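PDB 2IPI: aclacinomycin-N/aclacinomycin-A oxidase from Streptomyces galilaeus, which oxidises the terminal sugar of aclacinomycins with molecular oxygen, using a bicovalently attached FAD, in the last two steps of their biosynthesis. Local coordinates for residues A[424-429]-A[438-443]; A[296-301]-A[379-384]; A[470-475]-A[512-517]. All coordinates share one frame; numbering follows the deposited sequence.

Contact 1 is buried and packs strand 420-428 of the seven-stranded antiparallel sheet on helix 434-448, with the bound anthracycline on the strand's other side. Contacts 2 and 3 are only partly buried, and their chemistry differs with their place. In contact 2 the turn after strand 290-296 of the same sheet meets helix 374-385 through a backbone hydrogen bond, whereas contact 3 joins two loop segments of the berberine-like region by apolar packing, with no hydrogen bond across it. Contact 1 is the common neighbour: the benzo edge of W440 packs on the H383 carbonyl and the S297 hydroxyl of contact 2, and R442 forms a salt bridge with D473 of contact 3.

Contact 1. Residues A[424-429]-A[438-443]; sequences MSATWM and LAWIRE. With AKY (methyl (2S,4R)-2-ethyl-2,5,7-trihydroxy-6,11-dioxo-4-{[2,3,6-trideoxy-4-O-{2,6-dideoxy-4-O-[(2S,6S)-6-methyl-5-oxotetrahydro-2h -pyran-2-yl]-alpha-D-lyxo-hexopyranosyl}-3-(dimethylamino)-D-ribo-hexopyranosyl]oxy}-1,2,3,4,6,11-hexahydrotetracene-1-c arboxylate), chain E.
A426 meets W440 and I441 of the helix with its single methyl group, and the different ways in which these two side chains present themselves define the contact. W440 comes edge-on: CD1 of its indole lies 3.4 Å from A426 CB. Beside it, the carbonyl oxygen S425 O sits in the plane of the ring at its edge, 3.6 Å from W440 NE1, yet the two form no hydrogen bond. I441 brings a branch instead of a ring. Its CG2 reaches A426 CB at 3.4 Å, tighter than usual for two carbons, and also touches the strand backbone at A426 N. The I441 torsion is far from staggered (chi1 34°) and its other branch is cramped in the model, so the exact closeness should be read with caution.

The strand serves two environments: while A426 and W428 face the helix, S425 and T427 point the other way, into the aclacinomycin pocket. T427 has OG1 beside its own backbone N and anti to the carbonyl carbon (chi1 -43°), which brings the hydroxyl to the dimethylamino group of AKY; T427 OG1 and AKY N11 are hydrogen-bonded at 2.9 Å. A weak bond runs from the aglycone hydroxyl AKY O4 to T427 O (3.1 Å). S425 OG lies close to C52, a methyl of the same amino group.

The helix returns almost antiparallel to the strand, at 170° with 7.8 Å between the axes, and D434, at the start of the helix, accepts a hydrogen bond from W428 NE1. Strand 420-428 runs between strands 391-398 and 360-368, with backbone bonds from S425 to E393 on one and from A426 to K362 on the other. Helix 434-448 backs the sheet on the face turned from the ligand.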
loop_
_atom_site.group_PDB
_atom_site.type_symbol
_atom_site.label_atom_id
_atom_site.label_comp_id
_atom_site.label_asym_id
_atom_site.label_seq_id
_atom_site.Cartn_x
_atom_site.Cartn_y
_atom_site.Cartn_z
ATOM N N MET A 424 10.687 1.092 -5.308
ATOM C CA MET A 424 12.039 1.667 -5.237
ATOM C C MET A 424 12.023 3.044 -4.588
ATOM O O MET A 424 11.107 3.837 -4.806
ATOM C CB MET A 424 12.673 1.797 -6.614
ATOM C CG MET A 424 12.442 0.596 -7.516
ATOM S SD MET A 424 13.284 0.870 -9.092
ATOM C CE MET A 424 13.096 -0.751 -9.816
ATOM N N SER A 425 13.065 3.300 -3.795
ATOM C CA SER A 425 13.137 4.527 -3.032
ATOM C C SER A 425 14.561 5.044 -2.824
ATOM O O SER A 425 15.523 4.314 -3.032
ATOM C CB SER A 425 12.507 4.318 -1.643
ATOM O OG SER A 425 13.337 3.479 -0.849
ATOM N N ALA A 426 14.584 6.294 -2.415
ATOM C CA ALA A 426 15.657 7.079 -1.856
ATOM C C ALA A 426 15.112 7.712 -0.572
ATOM O O ALA A 426 13.971 8.183 -0.554
ATOM C CB ALA A 426 16.164 8.175 -2.776
ATOM N N THR A 427 15.937 7.675 0.439
ATOM C CA THR A 427 15.634 8.122 1.785
ATOM C C THR A 427 16.791 8.967 2.298
ATOM O O THR A 427 17.931 8.525 2.105
ATOM C CB THR A 427 15.415 6.924 2.733
ATOM O OG1 THR A 427 14.608 5.952 2.057
ATOM C CG2 THR A 427 14.701 7.388 3.987
ATOM N N TRP A 428 16.484 10.115 2.882
ATOM C CA TRP A 428 17.530 11.027 3.346
ATOM C C TRP A 428 17.062 11.959 4.455
ATOM O O TRP A 428 15.914 11.971 4.864
ATOM C CB TRP A 428 18.104 11.855 2.206
ATOM C CG TRP A 428 17.293 12.870 1.499
ATOM C CD1 TRP A 428 17.369 14.232 1.673
ATOM C CD2 TRP A 428 16.284 12.658 0.498
ATOM N NE1 TRP A 428 16.475 14.867 0.845
ATOM C CE2 TRP A 428 15.796 13.932 0.115
ATOM C CE3 TRP A 428 15.732 11.538 -0.123
ATOM C CZ2 TRP A 428 14.797 14.093 -0.846
ATOM C CZ3 TRP A 428 14.745 11.703 -1.075
ATOM C CH2 TRP A 428 14.285 12.972 -1.431
ATOM N N MET A 429 18.012 12.759 4.937
ATOM C CA MET A 429 17.681 13.684 6.011
ATOM C C MET A 429 17.739 15.135 5.571
ATOM O O MET A 429 16.936 15.979 5.966
ATOM C CB MET A 429 18.644 13.514 7.200
ATOM C CG MET A 429 18.134 14.276 8.413
ATOM S SD MET A 429 18.970 13.858 9.953
ATOM C CE MET A 429 18.888 12.072 9.953
ATOM N N LEU A 438 16.652 12.894 -5.505
ATOM C CA LEU A 438 15.657 12.816 -6.571
ATOM C C LEU A 438 16.268 12.299 -7.870
ATOM O O LEU A 438 15.692 11.459 -8.562
ATOM C CB LEU A 438 15.008 14.181 -6.808
ATOM C CG LEU A 438 14.038 14.667 -5.726
ATOM C CD1 LEU A 438 13.936 16.184 -5.738
ATOM C CD2 LEU A 438 12.673 14.025 -5.934
ATOM N N ALA A 439 17.457 12.798 -8.204
ATOM C CA ALA A 439 18.098 12.345 -9.439
ATOM C C ALA A 439 18.294 10.835 -9.452
ATOM O O ALA A 439 17.988 10.130 -10.416
ATOM C CB ALA A 439 19.437 13.054 -9.618
ATOM N N TRP A 440 18.817 10.314 -8.354
ATOM C CA TRP A 440 19.072 8.899 -8.174
ATOM C C TRP A 440 17.851 8.035 -8.440
ATOM O O TRP A 440 17.885 7.121 -9.261
ATOM C CB TRP A 440 19.581 8.683 -6.734
ATOM C CG TRP A 440 19.190 7.353 -6.164
ATOM C CD1 TRP A 440 18.159 7.062 -5.314
ATOM C CD2 TRP A 440 19.859 6.116 -6.425
ATOM N NE1 TRP A 440 18.154 5.722 -5.038
ATOM C CE2 TRP A 440 19.183 5.117 -5.701
ATOM C CE3 TRP A 440 20.966 5.769 -7.205
ATOM C CZ2 TRP A 440 19.574 3.781 -5.731
ATOM C CZ3 TRP A 440 21.347 4.442 -7.231
ATOM C CH2 TRP A 440 20.658 3.464 -6.502
ATOM N N ILE A 441 16.750 8.299 -7.720
ATOM C CA ILE A 441 15.604 7.401 -7.836
ATOM C C ILE A 441 14.987 7.438 -9.229
ATOM O O ILE A 441 14.468 6.447 -9.739
ATOM C CB ILE A 441 14.485 7.708 -6.815
ATOM C CG1 ILE A 441 14.303 9.179 -6.459
ATOM C CG2 ILE A 441 14.699 6.888 -5.553
ATOM C CD1 ILE A 441 13.559 9.990 -7.498
ATOM N N ARG A 442 15.041 8.623 -9.853
ATOM C CA ARG A 442 14.398 8.685 -11.165
ATOM C C ARG A 442 15.214 7.924 -12.200
ATOM O O ARG A 442 14.650 7.229 -13.040
ATOM C CB ARG A 442 14.208 10.139 -11.591
ATOM C CG ARG A 442 13.122 10.860 -10.820
ATOM C CD ARG A 442 13.470 12.347 -10.722
ATOM N NE ARG A 442 12.278 13.105 -10.359
ATOM C CZ ARG A 442 12.202 14.341 -9.925
ATOM N NH1 ARG A 442 13.293 15.067 -9.765
ATOM N NH2 ARG A 442 11.008 14.857 -9.648
ATOM N N GLU A 443 16.527 8.076 -12.127
ATOM C CA GLU A 443 17.448 7.382 -13.014
ATOM C C GLU A 443 17.325 5.869 -12.972
ATOM O O GLU A 443 17.270 5.245 -14.032
ATOM C CB GLU A 443 18.886 7.774 -12.647
ATOM C CG GLU A 443 19.385 9.042 -13.321
ATOM C CD GLU A 443 20.333 9.822 -12.428
ATOM O OE1 GLU A 443 20.582 11.023 -12.704
ATOM O OE2 GLU A 443 20.829 9.240 -11.437
HETATM O O15 AKY E . 4.688 -2.195 0.257
HETATM C C42 AKY E . 5.407 -1.639 1.108
HETATM C C40 AKY E . 6.092 -2.553 2.153
HETATM C C38 AKY E . 7.024 -1.868 3.068
HETATM C C39 AKY E . 5.922 -0.146 0.999
HETATM C C41 AKY E . 6.305 0.654 -0.008
HETATM O O14 AKY E . 6.427 0.393 2.200
HETATM C C37 AKY E . 7.400 -0.454 2.797
HETATM O O13 AKY E . 7.961 0.093 3.963
HETATM C C35 AKY E . 9.057 0.938 3.771
HETATM C C34 AKY E . 10.385 0.291 4.179
HETATM C C36 AKY E . 10.386 -1.126 3.993
HETATM O O11 AKY E . 10.848 0.629 5.596
HETATM C C33 AKY E . 8.838 2.303 4.400
HETATM O O12 AKY E . 7.574 3.049 4.008
HETATM C C32 AKY E . 9.175 2.365 5.755
HETATM C C31 AKY E . 10.534 2.070 5.968
HETATM O O7 AKY E . 16.850 3.383 6.724
HETATM C C7 AKY E . 17.193 4.192 7.849
HETATM C C8 AKY E . 17.092 3.388 9.086
HETATM C C9 AKY E . 18.333 2.553 9.272
HETATM O O9 AKY E . 18.545 1.896 8.070
HETATM C C13 AKY E . 18.134 1.657 10.441
HETATM C C14 AKY E . 16.942 0.780 10.051
HETATM C C20 AKY E . 18.590 4.664 7.605
HETATM C C19 AKY E . 19.696 4.280 8.368
HETATM C C10 AKY E . 19.438 3.475 9.618
HETATM C C11 AKY E . 20.959 4.813 8.107
HETATM C C18 AKY E . 21.134 5.751 7.091
HETATM C C17 AKY E . 20.035 6.153 6.321
HETATM C C6 AKY E . 18.790 5.595 6.586
HETATM O O6 AKY E . 17.710 5.964 5.867
HETATM C C12 AKY E . 22.410 6.322 6.880
HETATM O O3 AKY E . 23.407 5.969 7.547
HETATM C C15 AKY E . 22.560 7.326 5.892
HETATM C C1 AKY E . 23.802 7.939 5.731
HETATM C C2 AKY E . 23.995 8.968 4.809
HETATM C C3 AKY E . 22.907 9.367 4.033
HETATM C C16 AKY E . 21.454 7.738 5.117
HETATM C C5 AKY E . 20.187 7.151 5.329
HETATM O O5 AKY E . 19.143 7.482 4.733
HETATM C C4 AKY E . 21.661 8.764 4.183
HETATM O O4 AKY E . 20.644 9.215 3.403
HETATM O O18 AKY E . 11.478 2.944 5.328
HETATM C C45 AKY E . 15.589 3.771 6.159
HETATM C C43 AKY E . 19.018 4.465 10.700
HETATM O O16 AKY E . 18.370 5.482 10.429
HETATM O O17 AKY E . 19.373 4.264 12.002
HETATM C C44 AKY E . 20.161 5.387 12.416
HETATM O O19 AKY E . 14.550 3.837 7.104
HETATM C C47 AKY E . 13.789 2.934 4.596
HETATM N N11 AKY E . 13.396 3.740 3.426
HETATM C C52 AKY E . 13.196 3.104 2.169
HETATM C C51 AKY E . 12.580 4.887 3.646
HETATM C C46 AKY E . 15.238 2.793 5.042
HETATM C C48 AKY E . 12.833 2.751 5.776
HETATM C C49 AKY E . 13.134 3.773 6.858
HETATM C C50 AKY E . 12.252 5.017 7.022
#

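Contact 2. Residues A[296-301]-A[379-384]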
loop_
_atom_site.group_PDB
_atom_site.type_symbol
_atom_site.label_atom_id
_atom_site.label_comp_id
_atom_site.label_asym_id
_atom_site.label_seq_id
_atom_site.Cartn_x
_atom_site.Cartn_y
_atom_site.Cartn_z
ATOM N N ASN A 296 19.565 -3.362 -1.158
ATOM C CA ASN A 296 20.258 -2.190 -0.676
ATOM C C ASN A 296 21.454 -1.800 -1.546
ATOM O O ASN A 296 22.017 -2.649 -2.236
ATOM C CB ASN A 296 20.776 -2.435 0.749
ATOM C CG ASN A 296 19.679 -2.714 1.753
ATOM O OD1 ASN A 296 18.781 -1.905 1.975
ATOM N ND2 ASN A 296 19.754 -3.870 2.394
ATOM N N SER A 297 21.836 -0.529 -1.475
ATOM C CA SER A 297 23.025 -0.034 -2.156
ATOM C C SER A 297 24.316 -0.492 -1.473
ATOM O O SER A 297 24.233 -1.039 -0.374
ATOM C CB SER A 297 22.995 1.497 -2.221
ATOM O OG SER A 297 22.120 1.922 -3.265
ATOM N N ARG A 298 25.450 -0.264 -2.118
ATOM C CA ARG A 298 26.798 -0.475 -1.639
ATOM C C ARG A 298 27.270 0.704 -0.777
ATOM O O ARG A 298 28.236 1.411 -1.049
ATOM C CB ARG A 298 27.876 -0.634 -2.716
ATOM C CG ARG A 298 29.118 -1.406 -2.282
ATOM C CD ARG A 298 29.870 -1.848 -3.533
ATOM N NE ARG A 298 30.876 -2.871 -3.298
ATOM C CZ ARG A 298 31.128 -3.893 -4.093
ATOM N NH1 ARG A 298 30.442 -4.067 -5.220
ATOM N NH2 ARG A 298 32.082 -4.756 -3.755
ATOM N N ALA A 299 26.560 0.852 0.323
ATOM C CA ALA A 299 26.950 1.622 1.492
ATOM C C ALA A 299 26.309 0.911 2.689
ATOM O O ALA A 299 26.754 1.006 3.833
ATOM C CB ALA A 299 26.551 3.074 1.422
ATOM N N ALA A 300 25.248 0.180 2.349
ATOM C CA ALA A 300 24.400 -0.485 3.316
ATOM C C ALA A 300 25.072 -1.727 3.893
ATOM O O ALA A 300 24.720 -2.212 4.968
ATOM C CB ALA A 300 23.078 -0.856 2.659
ATOM N N GLY A 301 26.029 -2.247 3.137
ATOM C CA GLY A 301 26.777 -3.414 3.540
ATOM C C GLY A 301 26.316 -4.720 2.934
ATOM O O GLY A 301 27.130 -5.570 2.553
ATOM N N THR A 379 21.040 -3.326 -14.920
ATOM C CA THR A 379 20.721 -1.946 -14.572
ATOM C C THR A 379 20.690 -1.817 -13.052
ATOM O O THR A 379 21.261 -0.903 -12.457
ATOM C CB THR A 379 19.363 -1.506 -15.151
ATOM O OG1 THR A 379 19.451 -1.391 -16.581
ATOM C CG2 THR A 379 18.956 -0.138 -14.634
ATOM N N LEU A 380 20.013 -2.790 -12.450
ATOM C CA LEU A 380 19.888 -2.948 -11.015
ATOM C C LEU A 380 21.266 -3.006 -10.365
ATOM O O LEU A 380 21.608 -2.173 -9.525
ATOM C CB LEU A 380 19.102 -4.223 -10.690
ATOM C CG LEU A 380 17.780 -4.073 -9.935
ATOM C CD1 LEU A 380 17.288 -2.639 -9.940
ATOM C CD2 LEU A 380 16.720 -4.988 -10.525
ATOM N N TYR A 381 22.077 -3.987 -10.752
ATOM C CA TYR A 381 23.390 -4.125 -10.126
ATOM C C TYR A 381 24.219 -2.852 -10.256
ATOM O O TYR A 381 24.776 -2.376 -9.261
ATOM C CB TYR A 381 24.157 -5.322 -10.704
ATOM C CG TYR A 381 25.484 -5.559 -10.010
ATOM C CD1 TYR A 381 25.526 -6.351 -8.867
ATOM C CD2 TYR A 381 26.677 -5.021 -10.463
ATOM C CE1 TYR A 381 26.718 -6.582 -8.212
ATOM C CE2 TYR A 381 27.877 -5.253 -9.816
ATOM C CZ TYR A 381 27.890 -6.040 -8.686
ATOM O OH TYR A 381 29.066 -6.289 -8.017
ATOM N N ARG A 382 24.357 -2.280 -11.450
ATOM C CA ARG A 382 25.250 -1.123 -11.589
ATOM C C ARG A 382 24.822 0.043 -10.714
ATOM O O ARG A 382 25.621 0.729 -10.065
ATOM C CB ARG A 382 25.316 -0.660 -13.039
ATOM C CG ARG A 382 26.546 0.171 -13.393
ATOM C CD ARG A 382 26.371 0.713 -14.815
ATOM N NE ARG A 382 25.622 -0.228 -15.660
ATOM C CZ ARG A 382 24.495 0.051 -16.292
ATOM N NH1 ARG A 382 23.961 1.254 -16.182
ATOM N NH2 ARG A 382 23.847 -0.825 -17.041
ATOM N N HIS A 383 23.518 0.319 -10.710
ATOM C CA HIS A 383 23.050 1.456 -9.906
ATOM C C HIS A 383 23.086 1.145 -8.426
ATOM O O HIS A 383 23.196 2.034 -7.573
ATOM C CB HIS A 383 21.636 1.830 -10.328
ATOM C CG HIS A 383 21.626 2.964 -11.312
ATOM N ND1 HIS A 383 21.605 2.773 -12.674
ATOM C CD2 HIS A 383 21.646 4.297 -11.115
ATOM C CE1 HIS A 383 21.608 3.946 -13.273
ATOM N NE2 HIS A 383 21.628 4.894 -12.357
ATOM N N LEU A 384 22.992 -0.151 -8.089
ATOM C CA LEU A 384 23.028 -0.402 -6.639
ATOM C C LEU A 384 24.488 -0.457 -6.206
ATOM O O LEU A 384 24.831 0.047 -5.146
ATOM C CB LEU A 384 22.228 -1.651 -6.287
ATOM C CG LEU A 384 20.697 -1.492 -6.283
ATOM C CD1 LEU A 384 19.981 -2.837 -6.277
ATOM C CD2 LEU A 384 20.248 -0.641 -5.106
#
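R298 and L384 are joined through their backbones: R298 N donates to L384 O at 3.1 Å, with an angle of 156° at the hydrogen. The R298 side chain starts beside this bond, its CB 4.0 Å from L384 O. From there CG lies anti to the backbone N (chi1 -156°), and the chain stays extended to NE, running out past the loop residue W257 toward Y381. At the tip, the edge of the guanidinium faces the phenol oxygen, NH1 standing 3.8 Å from Y381 OH. That is too far for a hydrogen bond; NH1 is bonded instead to S385 OG, of the residue after L384, and Y381 OH has a weak hydrogen bond to L260 O. The guanidinium and phenol planes are nearly perpendicular, 86° apart.

R298 is the centre of an inverse gamma turn within the β-hairpin that links strands 290-296 and 302-310. S297 O takes the gamma-turn bond from A299 N and a second from A300 N, both from the same face. The carbonyl that receives R298 N lies near the C-terminal end of helix 374-385, where carbonyls commonly find partners outside the helix. L384 also brings its CD2 to S297 OG at 3.7 Å and to N296 O at 3.9 Å, while the serine hydroxyl makes its hydrogen bond to G392 O.

Contact 3. Residues A[470-475]-A[512-517]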
loop_
_atom_site.group_PDB
_atom_site.type_symbol
_atom_site.label_atom_id
_atom_site.label_comp_id
_atom_site.label_asym_id
_atom_site.label_seq_id
_atom_site.Cartn_x
_atom_site.Cartn_y
_atom_site.Cartn_z
ATOM N N PRO A 470 1.890 6.561 -5.065
ATOM C CA PRO A 470 1.739 7.685 -6.002
ATOM C C PRO A 470 3.102 8.164 -6.501
ATOM O O PRO A 470 4.013 8.210 -5.670
ATOM C CB PRO A 470 1.126 8.788 -5.143
ATOM C CG PRO A 470 1.633 8.443 -3.769
ATOM C CD PRO A 470 1.418 6.955 -3.733
ATOM N N ASP A 471 3.172 8.490 -7.789
ATOM C CA ASP A 471 4.385 9.065 -8.369
ATOM C C ASP A 471 3.993 10.148 -9.388
ATOM O O ASP A 471 3.551 9.829 -10.482
ATOM C CB ASP A 471 5.230 8.002 -9.038
ATOM C CG ASP A 471 6.499 8.548 -9.670
ATOM O OD1 ASP A 471 7.027 9.558 -9.202
ATOM O OD2 ASP A 471 6.957 7.954 -10.672
ATOM N N VAL A 472 4.144 11.397 -8.978
ATOM C CA VAL A 472 3.591 12.460 -9.842
ATOM C C VAL A 472 4.473 12.677 -11.057
ATOM O O VAL A 472 4.141 13.383 -12.008
ATOM C CB VAL A 472 3.347 13.703 -8.972
ATOM C CG1 VAL A 472 4.595 14.564 -8.882
ATOM C CG2 VAL A 472 2.128 14.451 -9.509
ATOM N N ASP A 473 5.631 12.021 -11.087
ATOM C CA ASP A 473 6.478 11.967 -12.271
ATOM C C ASP A 473 5.759 11.232 -13.392
ATOM O O ASP A 473 6.131 11.369 -14.566
ATOM C CB ASP A 473 7.808 11.265 -11.969
ATOM C CG ASP A 473 8.639 12.042 -10.961
ATOM O OD1 ASP A 473 9.390 11.432 -10.176
ATOM O OD2 ASP A 473 8.531 13.291 -10.973
ATOM N N LEU A 474 4.728 10.452 -13.036
ATOM C CA LEU A 474 3.982 9.735 -14.067
ATOM C C LEU A 474 3.217 10.697 -14.975
ATOM O O LEU A 474 2.789 10.282 -16.054
ATOM C CB LEU A 474 2.994 8.737 -13.472
ATOM C CG LEU A 474 3.579 7.563 -12.676
ATOM C CD1 LEU A 474 2.519 6.479 -12.477
ATOM C CD2 LEU A 474 4.823 7.005 -13.343
ATOM N N VAL A 475 3.071 11.929 -14.518
ATOM C CA VAL A 475 2.354 12.964 -15.252
ATOM C C VAL A 475 3.323 14.013 -15.783
ATOM O O VAL A 475 2.907 15.009 -16.378
ATOM C CB VAL A 475 1.291 13.633 -14.358
ATOM C CG1 VAL A 475 0.419 14.574 -15.171
ATOM C CG2 VAL A 475 0.453 12.577 -13.649
ATOM N N ARG A 512 -10.086 15.955 -4.414
ATOM C CA ARG A 512 -9.126 15.942 -5.494
ATOM C C ARG A 512 -7.704 16.067 -4.952
ATOM O O ARG A 512 -7.533 16.405 -3.782
ATOM C CB ARG A 512 -9.422 17.097 -6.465
ATOM N N HIS A 513 -6.731 15.803 -5.806
ATOM C CA HIS A 513 -5.300 15.926 -5.564
ATOM C C HIS A 513 -4.610 15.611 -6.900
ATOM O O HIS A 513 -5.351 15.278 -7.830
ATOM C CB HIS A 513 -4.756 15.025 -4.463
ATOM C CG HIS A 513 -5.079 13.566 -4.613
ATOM N ND1 HIS A 513 -5.981 12.921 -3.797
ATOM C CD2 HIS A 513 -4.645 12.633 -5.494
ATOM C CE1 HIS A 513 -6.081 11.649 -4.159
ATOM N NE2 HIS A 513 -5.277 11.441 -5.182
ATOM N N ALA A 514 -3.294 15.684 -6.954
ATOM C CA ALA A 514 -2.520 15.515 -8.178
ATOM C C ALA A 514 -2.822 14.225 -8.909
ATOM O O ALA A 514 -2.887 14.195 -10.150
ATOM C CB ALA A 514 -1.020 15.622 -7.893
ATOM N N LEU A 515 -3.007 13.092 -8.220
ATOM C CA LEU A 515 -3.151 11.898 -9.098
ATOM C C LEU A 515 -4.573 11.367 -9.005
ATOM O O LEU A 515 -4.802 10.166 -8.879
ATOM C CB LEU A 515 -2.095 10.858 -8.727
ATOM C CG LEU A 515 -0.825 10.846 -9.596
ATOM C CD1 LEU A 515 -0.452 12.241 -10.060
ATOM C CD2 LEU A 515 0.341 10.204 -8.854
ATOM N N SER A 516 -5.512 12.291 -9.054
ATOM C CA SER A 516 -6.935 12.122 -8.832
ATOM C C SER A 516 -7.702 11.605 -10.044
ATOM O O SER A 516 -7.384 11.990 -11.163
ATOM C CB SER A 516 -7.532 13.492 -8.441
ATOM O OG SER A 516 -8.361 13.351 -7.304
ATOM N N VAL A 517 -8.695 10.758 -9.797
ATOM C CA VAL A 517 -9.644 10.295 -10.786
ATOM C C VAL A 517 -10.483 11.471 -11.286
ATOM O O VAL A 517 -10.999 12.279 -10.494
ATOM C CB VAL A 517 -10.596 9.214 -10.239
ATOM C CG1 VAL A 517 -9.826 7.957 -9.819
ATOM C CG2 VAL A 517 -11.390 9.756 -9.061
#
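L515 drives its forked end against residues 470-475, and each of its methyls has a different neighbour. CD1 meets two valines: V472 CG2 at 3.4 Å, tighter than is usual for carbons, and V475 CG2 at 3.7 Å. CD2 turns to the backbone, lying 3.5 Å from D471 N and close to D471 O as well, with P470 CB at 4.0 Å beyond. L515 sits with chi1 -98° and chi2 34°, off the staggered positions, consistent with a tight fit. The valines differ in approach. V472 lies obliquely across the leucine, whereas V475 slides past it in the opposite sense, its CG2 set beside its own backbone N and anti to the carbonyl carbon.

Away from the buried L515 and P470 the packing thins. A514, exposed, adds one methyl touch, its CB 3.7 Å from V472 CG2, and V475 is exposed too. No hydrogen bond crosses between the segments, and the join is one of apolar packing. Each segment is braced internally: residues 472-475 form a short 3-10 turn, in which V475 N bonds to V472 O, and H513 to S516 make a type I β turn that projects L515.

The polar groups face other partners. D471 points away from L515, and V472 N is hydrogen-bonded to E92. P470 follows Y469, an active-site proton acceptor, and N468, which binds FAD, comes just before that, so this packing lies next to the active site. H513 stacks on F94. On one hand is strand 360-368, whose K362 and K364 form salt bridges with D471, K364 also with D473; on the other is helix 486-491, which L474 touches and whose Y491 meets V517.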